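Local coordinates for protein dihydrodipicolinate synthase (Bacillus clausii KSM-K16, PDB 3E96) that probably catalyses the condensation of pyruvate with aspartate semialdehyde to 4-hydroxy-tetrahydrodipicolinate, as a TIM-barrel lyase of the DapA family, at residues 34-37 / 38-42; 68-71 / 72-76; 176-179 / 180-184; 276-279 / 280-284. All coordinates share one frame; numbering follows the deposited sequence.

In the fold
Contacts 1 to 3 belong to a (beta/alpha)8 barrel, contact 4 to a loop of the helical region after it. Contacts 1 and 2 lie on neighbouring outer helices, 32-43 and 64-78; their centres are 12 Å apart, meeting where Tyr-35 OH comes within 2.6 Å of Thr-74 OG1. Contact 4 has its nearest atoms about 5 Å from contact 1 and reaches the second subunit. Contact 3 closes helix 173-180 across the barrel, 36 Å from contact 1 between centres. Side chains of contacts 1, 2 and 4 lie about 8 to 9 Å from Thr-56, predicted to bind pyruvate, while Phe-176 of contact 3 is about 9 Å from Lys-167, the predicted Schiff-base lysine.

Contact 1: 34-37 / 38-42; sequences HYKE and TVDRI
Val-39 lays its CG2 methyl over one face of the Tyr-35 ring, a CH-pi contact one turn apart on helix 32-43, the helix of the first beta-alpha-beta crossover in the (beta/alpha)8 barrel. CG2 of Val-39 stands 4.0 Å from the centroid of the Tyr-35 ring, 23° off its normal and displaced toward the rim, nearest CE2. With CG of Tyr-35 anti to the backbone N (chi1 -174°), the ring's face lies under the branch of Val-39 that sits next to its own N. Tyrosine suits this buried place because it combines a broad face for the valine with a hydroxyl that hydrogen-bonds to Thr-74 on helix 64-78.

On a more exposed side, Lys-36 NZ forms a salt bridge with Asp-40 OD2 at 3.3 Å, meeting the syn lone pair of that oxygen; a bend at the end of the lysine chain (chi4 55°) turns the ammonium toward it. Asp-40 OD1 pairs with Arg-81, so the carboxylate is shared between two cations.

Behind these side chains the helix sets the spacing: Val-39 N donates to Tyr-35 O at 2.9 Å, and Asp-40 N to Lys-36 O at 2.9 Å. Further along, one face of the Arg-41 guanidinium passes over Glu-37 O. Thr-38 tucks its hydroxyl back against the preceding turn, OG1 lying 3.0 Å from His-34 O, the carbonyl that also accepts Thr-38 N.

Contact 2: 68-71 / 72-76; sequences KEEV and RRTVE
Two arginines in succession share the carboxylate of Glu-69, making a salt-bridge network along one turn of helix. Arg-72 grips a single oxygen side-on: its NE lies 2.9 Å and its NH2 2.6 Å from Glu-69 OE1, which sits near the guanidinium plane. Arg-73 takes the other oxygen, NE to Glu-69 OE2 at 2.8 Å, with OE2 accepting through its anti lone pair. Neither pair is coplanar; the carboxylate is turned 62° from the Arg-72 guanidinium and 75° from that of Arg-73. A bend at chi2 of Glu-69 (66°) folds its carboxylate back toward both. An alanine here removes that carboxylate and would probably leave two adjacent positive charges without their common mate, although Arg-72 NH2 also pairs with Glu-65.

In packing, one face of the Arg-72 guanidinium lies over Lys-68 C and Glu-69 CA. Separately, Arg-73 makes a cation-pi contact with Trp-32. All this sits on helix 64-78, the second outer helix of the (beta/alpha)8 barrel, between strands 49-50 and 83-88.

Among hydrogen bonds, Glu-70 O accepts twice from Thr-74, from OG1 at 2.7 Å and N at 2.9 Å, which approach opposite faces of the carbonyl plane. Threonine suits this buried side because its hydroxyl can fold onto the helix backbone, while OG1 also hydrogen-bonds to Tyr-35 on helix 32-43. The carboxylate of Glu-70 points elsewhere, its OE1 hydrogen-bonded to Thr-21 OG1 and its OE2 to Cys-53 N.

Contact 3: 176-179 / 180-184; sequences FAKV and VRSIP
Val-180 sets its CG2 methyl over one face of the Phe-176 ring as helix 173-180 of the (beta/alpha)8 barrel comes to its end. CG2 of Val-180 is 3.8 Å from the centroid of the Phe-176 ring in a CH-pi contact, offset toward CE1 and CZ. Phe-176 holds CG opposite its backbone N (chi1 176°), and the valine presents the branch that lies beside its own N. A flat, wholly apolar side chain fits this buried place, for the same ring also meets those of Phe-203 and Tyr-168.

Val-179 adopts a less usual rotamer for a helical valine: CG1 takes the crowded position between backbone N and carbonyl carbon (chi1 71°). Its CG2 then stands 4.4 Å from Ile-183 CD1, a loose apolar touch, and both residues also pack on Trp-191 of strand 190-193.

The polar side chains turn back onto the last helical carbonyls. Arg-181 runs extended from CG to NE, then directs NH1 to Ala-177 O at 3.0 Å, with the oxygen near the guanidinium plane; that nitrogen also bonds to Ala-206 O. Ser-182 donates OG to Lys-178 O at 2.6 Å from above the carbonyl plane, while the bent chain of Lys-178 brings CE within 3.6 Å of Ser-182 OG. Ser-182 N reaches Val-179 O at 3.0 Å.

Where the chain leaves helical geometry at Arg-181, side-chain donors thus supplement the fading backbone pattern, and the guanidinium charge probably interacts favourably with the negative end of the helix dipole.

Contact 4: 276-279 / 280-284; sequences GVTR and APVNE
Val-282 N donates to Arg-279 O at 3.0 Å, closing a type VIa beta turn in the loop that leads to helix 287-299. The peptide between Ala-280 and Pro-281 is cis, which puts the proline at the third position of the turn and reverses the chain sharply. Proline suits that position because its ring lowers the cost of a cis bond. The turn also faces the second subunit: Ala-280 packs on Gly-124 of that subunit, and Pro-281 on its His-117.

One side chain links the two arms. Thr-278 donates OG1 to Val-282 O at 2.8 Å, approaching from well above the carbonyl plane, 68° out of it; chi1 of 50° sets the hydroxyl between the threonine's backbone N and carbonyl carbon. Threonine suits this buried place against Val-262, offering the carbonyl a short hydroxyl. With a valine in its place the hydroxyl is gone, and Val-282 O would probably lose this donor, the arms then being freer to part. Arg-279 instead extends away from the turn, its NE bonded to Gly-28 O, its NH1 in a salt bridge with Glu-66 and its NH2 bonded to Ala-61 O. Beside the threonine bond, Val-282 brings CG1 to 3.5 Å from Thr-278 OG1.

Contact 1: 34-37 / 38-42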
loop_
_atom_site.group_PDB
_atom_site.type_symbol
_atom_site.label_atom_id
_atom_site.label_comp_id
_atom_site.label_asym_id
_atom_site.label_seq_id
_atom_site.Cartn_x
_atom_site.Cartn_y
_atom_site.Cartn_z
ATOM N N HIS B 34 16.683 -11.651 18.684
ATOM C CA HIS B 34 15.460 -11.145 19.291
ATOM C C HIS B 34 14.251 -11.771 18.605
ATOM O O HIS B 34 13.229 -12.022 19.241
ATOM C CB HIS B 34 15.408 -9.618 19.188
ATOM C CG HIS B 34 16.404 -8.924 20.065
ATOM N ND1 HIS B 34 16.566 -7.556 20.072
ATOM C CD2 HIS B 34 17.272 -9.410 20.986
ATOM C CE1 HIS B 34 17.488 -7.227 20.960
ATOM N NE2 HIS B 34 17.932 -8.333 21.529
ATOM N N TYR B 35 14.371 -12.032 17.308
ATOM C CA TYR B 35 13.268 -12.646 16.574
ATOM C C TYR B 35 13.014 -14.045 17.130
ATOM O O TYR B 35 11.868 -14.444 17.342
ATOM C CB TYR B 35 13.588 -12.738 15.077
ATOM C CG TYR B 35 12.412 -13.225 14.258
ATOM C CD1 TYR B 35 11.237 -12.471 14.175
ATOM C CD2 TYR B 35 12.455 -14.455 13.602
ATOM C CE1 TYR B 35 10.133 -12.933 13.462
ATOM C CE2 TYR B 35 11.354 -14.931 12.887
ATOM C CZ TYR B 35 10.196 -14.163 12.823
ATOM O OH TYR B 35 9.100 -14.632 12.140
ATOM N N LYS B 36 14.088 -14.790 17.372
ATOM C CA LYS B 36 13.959 -16.137 17.916
ATOM C C LYS B 36 13.250 -16.091 19.266
ATOM O O LYS B 36 12.409 -16.941 19.564
ATOM C CB LYS B 36 15.340 -16.784 18.072
ATOM C CG LYS B 36 15.320 -18.123 18.792
ATOM C CD LYS B 36 16.700 -18.773 18.770
ATOM C CE LYS B 36 16.890 -19.708 19.957
ATOM N NZ LYS B 36 15.827 -20.737 20.049
ATOM N N GLU B 37 13.600 -15.102 20.081
ATOM C CA GLU B 37 12.985 -14.938 21.395
ATOM C C GLU B 37 11.486 -14.702 21.258
ATOM O O GLU B 37 10.691 -15.194 22.060
ATOM C CB GLU B 37 13.609 -13.752 22.132
ATOM C CG GLU B 37 14.992 -14.015 22.697
ATOM C CD GLU B 37 15.653 -12.751 23.213
ATOM O OE1 GLU B 37 14.942 -11.894 23.778
ATOM O OE2 GLU B 37 16.889 -12.621 23.061
ATOM N N THR B 38 11.112 -13.935 20.240
ATOM C CA THR B 38 9.712 -13.617 19.982
ATOM C C THR B 38 8.968 -14.867 19.525
ATOM O O THR B 38 7.877 -15.170 20.010
ATOM C CB THR B 38 9.596 -12.530 18.900
ATOM O OG1 THR B 38 10.299 -11.359 19.331
ATOM C CG2 THR B 38 8.140 -12.174 18.652
ATOM N N VAL B 39 9.564 -15.590 18.586
ATOM C CA VAL B 39 8.965 -16.819 18.088
ATOM C C VAL B 39 8.753 -17.789 19.249
ATOM O O VAL B 39 7.684 -18.389 19.374
ATOM C CB VAL B 39 9.867 -17.485 17.031
ATOM C CG1 VAL B 39 9.351 -18.886 16.711
ATOM C CG2 VAL B 39 9.901 -16.631 15.771
ATOM N N ASP B 40 9.771 -17.942 20.097
ATOM C CA ASP B 40 9.666 -18.844 21.246
ATOM C C ASP B 40 8.554 -18.420 22.200
ATOM O O ASP B 40 7.753 -19.246 22.628
ATOM C CB ASP B 40 10.988 -18.913 22.028
ATOM C CG ASP B 40 12.087 -19.638 21.271
ATOM O OD1 ASP B 40 11.768 -20.469 20.391
ATOM O OD2 ASP B 40 13.276 -19.389 21.574
ATOM N N ARG B 41 8.501 -17.136 22.539
ATOM C CA ARG B 41 7.468 -16.654 23.452
ATOM C C ARG B 41 6.080 -16.976 22.914
ATOM O O ARG B 41 5.176 -17.347 23.664
ATOM C CB ARG B 41 7.593 -15.145 23.664
ATOM C CG ARG B 41 6.578 -14.592 24.657
ATOM C CD ARG B 41 6.776 -13.108 24.909
ATOM N NE ARG B 41 8.103 -12.824 25.441
ATOM C CZ ARG B 41 9.083 -12.259 24.745
ATOM N NH1 ARG B 41 8.889 -11.905 23.482
ATOM N NH2 ARG B 41 10.265 -12.055 25.314
ATOM N N ILE B 42 5.917 -16.837 21.605
ATOM C CA ILE B 42 4.634 -17.107 20.975
ATOM C C ILE B 42 4.263 -18.590 20.963
ATOM O O ILE B 42 3.253 -18.987 21.547
ATOM C CB ILE B 42 4.617 -16.566 19.520
ATOM C CG1 ILE B 42 4.657 -15.035 19.548
ATOM C CG2 ILE B 42 3.384 -17.081 18.774
ATOM C CD1 ILE B 42 4.786 -14.382 18.181
HETATM O O HOH W 1 13.865 -21.434 18.854
#

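Contact 2: 68-71 / 72-76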
loop_
_atom_site.group_PDB
_atom_site.type_symbol
_atom_site.label_atom_id
_atom_site.label_comp_id
_atom_site.label_asym_id
_atom_site.label_seq_id
_atom_site.Cartn_x
_atom_site.Cartn_y
_atom_site.Cartn_z
ATOM N N LYS B 68 11.895 -13.098 2.656
ATOM C CA LYS B 68 12.161 -14.514 2.425
ATOM C C LYS B 68 12.935 -15.107 3.594
ATOM O O LYS B 68 12.606 -16.189 4.082
ATOM C CB LYS B 68 12.964 -14.709 1.136
ATOM C CG LYS B 68 12.212 -14.354 -0.130
ATOM C CD LYS B 68 13.123 -14.460 -1.348
ATOM C CE LYS B 68 12.373 -14.115 -2.628
ATOM N NZ LYS B 68 13.280 -14.092 -3.820
ATOM N N GLU B 69 13.967 -14.396 4.036
ATOM C CA GLU B 69 14.790 -14.858 5.148
ATOM C C GLU B 69 13.973 -14.983 6.430
ATOM O O GLU B 69 14.191 -15.900 7.222
ATOM C CB GLU B 69 15.965 -13.898 5.370
ATOM C CG GLU B 69 16.915 -14.271 6.516
ATOM C CD GLU B 69 17.698 -15.554 6.266
ATOM O OE1 GLU B 69 17.735 -16.019 5.106
ATOM O OE2 GLU B 69 18.287 -16.093 7.233
ATOM N N GLU B 70 13.033 -14.069 6.650
ATOM C CA GLU B 70 12.226 -14.156 7.864
ATOM C C GLU B 70 11.427 -15.455 7.864
ATOM O O GLU B 70 11.302 -16.114 8.898
ATOM C CB GLU B 70 11.281 -12.956 7.999
ATOM C CG GLU B 70 10.370 -13.054 9.227
ATOM C CD GLU B 70 9.730 -11.734 9.602
ATOM O OE1 GLU B 70 10.477 -10.801 9.969
ATOM O OE2 GLU B 70 8.485 -11.629 9.532
ATOM N N VAL B 71 10.882 -15.828 6.711
ATOM C CA VAL B 71 10.120 -17.069 6.631
ATOM C C VAL B 71 11.052 -18.248 6.928
ATOM O O VAL B 71 10.698 -19.144 7.694
ATOM C CB VAL B 71 9.465 -17.251 5.239
ATOM C CG1 VAL B 71 8.760 -18.602 5.161
ATOM C CG2 VAL B 71 8.453 -16.136 4.999
ATOM N N ARG B 72 12.248 -18.237 6.343
ATOM C CA ARG B 72 13.210 -19.318 6.583
ATOM C C ARG B 72 13.569 -19.406 8.063
ATOM O O ARG B 72 13.572 -20.489 8.644
ATOM C CB ARG B 72 14.488 -19.106 5.759
ATOM C CG ARG B 72 14.288 -19.229 4.253
ATOM C CD ARG B 72 15.624 -19.311 3.520
ATOM N NE ARG B 72 16.358 -18.047 3.523
ATOM C CZ ARG B 72 16.319 -17.156 2.536
ATOM N NH1 ARG B 72 15.580 -17.381 1.454
ATOM N NH2 ARG B 72 17.034 -16.046 2.619
ATOM N N ARG B 73 13.881 -18.262 8.666
ATOM C CA ARG B 73 14.236 -18.208 10.081
ATOM C C ARG B 73 13.105 -18.752 10.953
ATOM O O ARG B 73 13.349 -19.461 11.929
ATOM C CB ARG B 73 14.544 -16.764 10.492
ATOM C CG ARG B 73 15.791 -16.166 9.842
ATOM C CD ARG B 73 17.031 -16.362 10.710
ATOM N NE ARG B 73 18.234 -15.854 10.054
ATOM C CZ ARG B 73 19.416 -15.719 10.649
ATOM N NH1 ARG B 73 19.565 -16.050 11.924
ATOM N NH2 ARG B 73 20.453 -15.258 9.961
ATOM N N THR B 74 11.868 -18.408 10.603
ATOM C CA THR B 74 10.709 -18.859 11.365
ATOM C C THR B 74 10.604 -20.383 11.351
ATOM O O THR B 74 10.400 -21.008 12.393
ATOM C CB THR B 74 9.407 -18.255 10.803
ATOM O OG1 THR B 74 9.508 -16.824 10.809
ATOM C CG2 THR B 74 8.209 -18.678 11.651
ATOM N N VAL B 75 10.741 -20.976 10.170
ATOM C CA VAL B 75 10.670 -22.426 10.051
ATOM C C VAL B 75 11.736 -23.061 10.941
ATOM O O VAL B 75 11.474 -24.046 11.632
ATOM C CB VAL B 75 10.876 -22.877 8.586
ATOM C CG1 VAL B 75 10.995 -24.396 8.512
ATOM C CG2 VAL B 75 9.706 -22.404 7.733
ATOM N N GLU B 76 12.932 -22.480 10.945
ATOM C CA GLU B 76 14.020 -23.011 11.758
ATOM C C GLU B 76 13.744 -22.879 13.251
ATOM O O GLU B 76 13.870 -23.852 13.999
ATOM C CB GLU B 76 15.341 -22.298 11.443
ATOM C CG GLU B 76 16.547 -22.903 12.173
ATOM C CD GLU B 76 17.759 -21.986 12.196
ATOM O OE1 GLU B 76 18.051 -21.356 11.161
ATOM O OE2 GLU B 76 18.431 -21.904 13.250
HETATM O O HOH W 2 20.858 -13.815 7.114
#

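Contact 3: 176-179 / 180-184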
loop_
_atom_site.group_PDB
_atom_site.type_symbol
_atom_site.label_atom_id
_atom_site.label_comp_id
_atom_site.label_asym_id
_atom_site.label_seq_id
_atom_site.Cartn_x
_atom_site.Cartn_y
_atom_site.Cartn_z
ATOM N N PHE B 176 -19.958 -9.530 7.370
ATOM C CA PHE B 176 -19.247 -10.751 7.715
ATOM C C PHE B 176 -20.212 -11.916 7.936
ATOM O O PHE B 176 -20.019 -13.002 7.389
ATOM C CB PHE B 176 -18.385 -10.535 8.968
ATOM C CG PHE B 176 -17.698 -11.785 9.448
ATOM C CD1 PHE B 176 -16.741 -12.415 8.659
ATOM C CD2 PHE B 176 -18.060 -12.369 10.655
ATOM C CE1 PHE B 176 -16.161 -13.616 9.066
ATOM C CE2 PHE B 176 -17.489 -13.567 11.072
ATOM C CZ PHE B 176 -16.537 -14.194 10.275
ATOM N N ALA B 177 -21.262 -11.689 8.721
ATOM C CA ALA B 177 -22.230 -12.750 8.992
ATOM C C ALA B 177 -22.867 -13.284 7.709
ATOM O O ALA B 177 -23.121 -14.488 7.586
ATOM C CB ALA B 177 -23.312 -12.246 9.942
ATOM N N LYS B 178 -23.118 -12.395 6.754
ATOM C CA LYS B 178 -23.733 -12.798 5.498
ATOM C C LYS B 178 -22.788 -13.573 4.579
ATOM O O LYS B 178 -23.183 -14.581 3.991
ATOM C CB LYS B 178 -24.280 -11.575 4.754
ATOM C CG LYS B 178 -25.010 -11.908 3.457
ATOM C CD LYS B 178 -26.189 -12.852 3.690
ATOM C CE LYS B 178 -26.817 -13.295 2.371
ATOM N NZ LYS B 178 -27.965 -14.225 2.587
ATOM N N VAL B 179 -21.543 -13.126 4.447
ATOM C CA VAL B 179 -20.630 -13.840 3.561
ATOM C C VAL B 179 -20.331 -15.242 4.094
ATOM O O VAL B 179 -20.194 -16.187 3.319
ATOM C CB VAL B 179 -19.308 -13.054 3.314
ATOM C CG1 VAL B 179 -18.440 -13.041 4.569
ATOM C CG2 VAL B 179 -18.562 -13.679 2.131
ATOM N N VAL B 180 -20.246 -15.384 5.412
ATOM C CA VAL B 180 -20.004 -16.693 6.011
ATOM C C VAL B 180 -21.145 -17.632 5.610
ATOM O O VAL B 180 -20.936 -18.814 5.340
ATOM C CB VAL B 180 -19.968 -16.607 7.557
ATOM C CG1 VAL B 180 -20.109 -18.002 8.173
ATOM C CG2 VAL B 180 -18.661 -15.968 8.005
ATOM N N ARG B 181 -22.353 -17.085 5.563
ATOM C CA ARG B 181 -23.530 -17.871 5.222
ATOM C C ARG B 181 -23.853 -17.903 3.729
ATOM O O ARG B 181 -24.877 -18.455 3.323
ATOM C CB ARG B 181 -24.717 -17.349 6.036
ATOM C CG ARG B 181 -24.492 -17.533 7.536
ATOM C CD ARG B 181 -25.501 -16.813 8.416
ATOM N NE ARG B 181 -25.322 -17.220 9.807
ATOM C CZ ARG B 181 -24.271 -16.901 10.559
ATOM N NH1 ARG B 181 -23.292 -16.150 10.063
ATOM N NH2 ARG B 181 -24.182 -17.365 11.798
ATOM N N SER B 182 -22.972 -17.334 2.912
ATOM C CA SER B 182 -23.175 -17.308 1.463
ATOM C C SER B 182 -22.294 -18.325 0.747
ATOM O O SER B 182 -22.382 -18.488 -0.470
ATOM C CB SER B 182 -22.882 -15.910 0.909
ATOM O OG SER B 182 -23.762 -14.944 1.458
ATOM N N ILE B 183 -21.440 -19.001 1.504
ATOM C CA ILE B 183 -20.543 -19.997 0.939
ATOM C C ILE B 183 -20.893 -21.363 1.527
ATOM O O ILE B 183 -20.933 -21.531 2.744
ATOM C CB ILE B 183 -19.073 -19.629 1.251
ATOM C CG1 ILE B 183 -18.734 -18.299 0.565
ATOM C CG2 ILE B 183 -18.139 -20.746 0.804
ATOM C CD1 ILE B 183 -17.390 -17.708 0.943
ATOM N N PRO B 184 -21.159 -22.357 0.665
ATOM C CA PRO B 184 -21.513 -23.709 1.112
ATOM C C PRO B 184 -20.407 -24.404 1.898
ATOM O O PRO B 184 -19.224 -24.127 1.700
ATOM C CB PRO B 184 -21.845 -24.425 -0.195
ATOM C CG PRO B 184 -20.935 -23.765 -1.175
ATOM C CD PRO B 184 -21.065 -22.299 -0.805
#

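Contact 4: 276-279 / 280-284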
loop_
_atom_site.group_PDB
_atom_site.type_symbol
_atom_site.label_atom_id
_atom_site.label_comp_id
_atom_site.label_asym_id
_atom_site.label_seq_id
_atom_site.Cartn_x
_atom_site.Cartn_y
_atom_site.Cartn_z
ATOM N N GLY B 276 13.277 -3.938 20.145
ATOM C CA GLY B 276 13.939 -2.918 19.357
ATOM C C GLY B 276 12.925 -1.862 18.947
ATOM O O GLY B 276 11.988 -1.579 19.693
ATOM N N VAL B 277 13.091 -1.299 17.754
ATOM C CA VAL B 277 12.198 -0.250 17.275
ATOM C C VAL B 277 11.521 -0.592 15.953
ATOM O O VAL B 277 11.781 -1.634 15.351
ATOM C CB VAL B 277 12.969 1.067 17.059
ATOM C CG1 VAL B 277 13.567 1.547 18.369
ATOM C CG2 VAL B 277 14.069 0.851 16.014
ATOM N N THR B 278 10.642 0.301 15.512
ATOM C CA THR B 278 9.958 0.127 14.237
ATOM C C THR B 278 10.832 0.800 13.182
ATOM O O THR B 278 11.745 1.558 13.523
ATOM C CB THR B 278 8.565 0.817 14.226
ATOM O OG1 THR B 278 8.689 2.171 14.687
ATOM C CG2 THR B 278 7.577 0.061 15.109
ATOM N N ARG B 279 10.577 0.505 11.913
ATOM C CA ARG B 279 11.318 1.135 10.826
ATOM C C ARG B 279 10.432 2.230 10.234
ATOM O O ARG B 279 9.204 2.139 10.296
ATOM C CB ARG B 279 11.644 0.129 9.715
ATOM C CG ARG B 279 12.910 -0.698 9.920
ATOM C CD ARG B 279 13.170 -1.591 8.707
ATOM N NE ARG B 279 14.378 -2.401 8.860
ATOM C CZ ARG B 279 14.759 -3.353 8.017
ATOM N NH1 ARG B 279 15.872 -4.039 8.247
ATOM N NH2 ARG B 279 14.031 -3.625 6.941
ATOM N N ALA B 280 11.048 3.272 9.685
ATOM C CA ALA B 280 10.273 4.328 9.037
ATOM C C ALA B 280 9.470 3.517 8.019
ATOM O O ALA B 280 9.982 2.535 7.487
ATOM C CB ALA B 280 11.205 5.305 8.323
ATOM N N PRO B 281 8.244 3.945 7.672
ATOM C CA PRO B 281 7.453 5.114 8.076
ATOM C C PRO B 281 6.817 5.233 9.467
ATOM O O PRO B 281 5.806 5.918 9.618
ATOM C CB PRO B 281 6.406 5.199 6.971
ATOM C CG PRO B 281 6.105 3.749 6.723
ATOM C CD PRO B 281 7.494 3.125 6.700
ATOM N N VAL B 282 7.371 4.569 10.475
ATOM C CA VAL B 282 6.844 4.725 11.830
ATOM C C VAL B 282 8.031 4.919 12.764
ATOM O O VAL B 282 8.969 4.128 12.742
ATOM C CB VAL B 282 6.023 3.505 12.313
ATOM C CG1 VAL B 282 5.679 3.675 13.801
ATOM C CG2 VAL B 282 4.729 3.393 11.509
ATOM N N ASN B 283 8.005 5.981 13.562
ATOM C CA ASN B 283 9.099 6.225 14.496
ATOM C C ASN B 283 8.617 5.980 15.923
ATOM O O ASN B 283 7.561 5.374 16.123
ATOM C CB ASN B 283 9.674 7.642 14.305
ATOM C CG ASN B 283 8.714 8.743 14.716
ATOM O OD1 ASN B 283 7.497 8.605 14.612
ATOM N ND2 ASN B 283 9.272 9.862 15.169
ATOM N N GLU B 284 9.375 6.431 16.917
ATOM C CA GLU B 284 8.993 6.173 18.305
ATOM C C GLU B 284 7.782 6.935 18.821
ATOM O O GLU B 284 7.348 7.921 18.229
ATOM C CB GLU B 284 10.190 6.410 19.238
ATOM C CG GLU B 284 10.640 7.859 19.384
ATOM C CD GLU B 284 11.209 8.447 18.103
ATOM O OE1 GLU B 284 11.915 7.725 17.362
ATOM O OE2 GLU B 284 10.962 9.643 17.842
#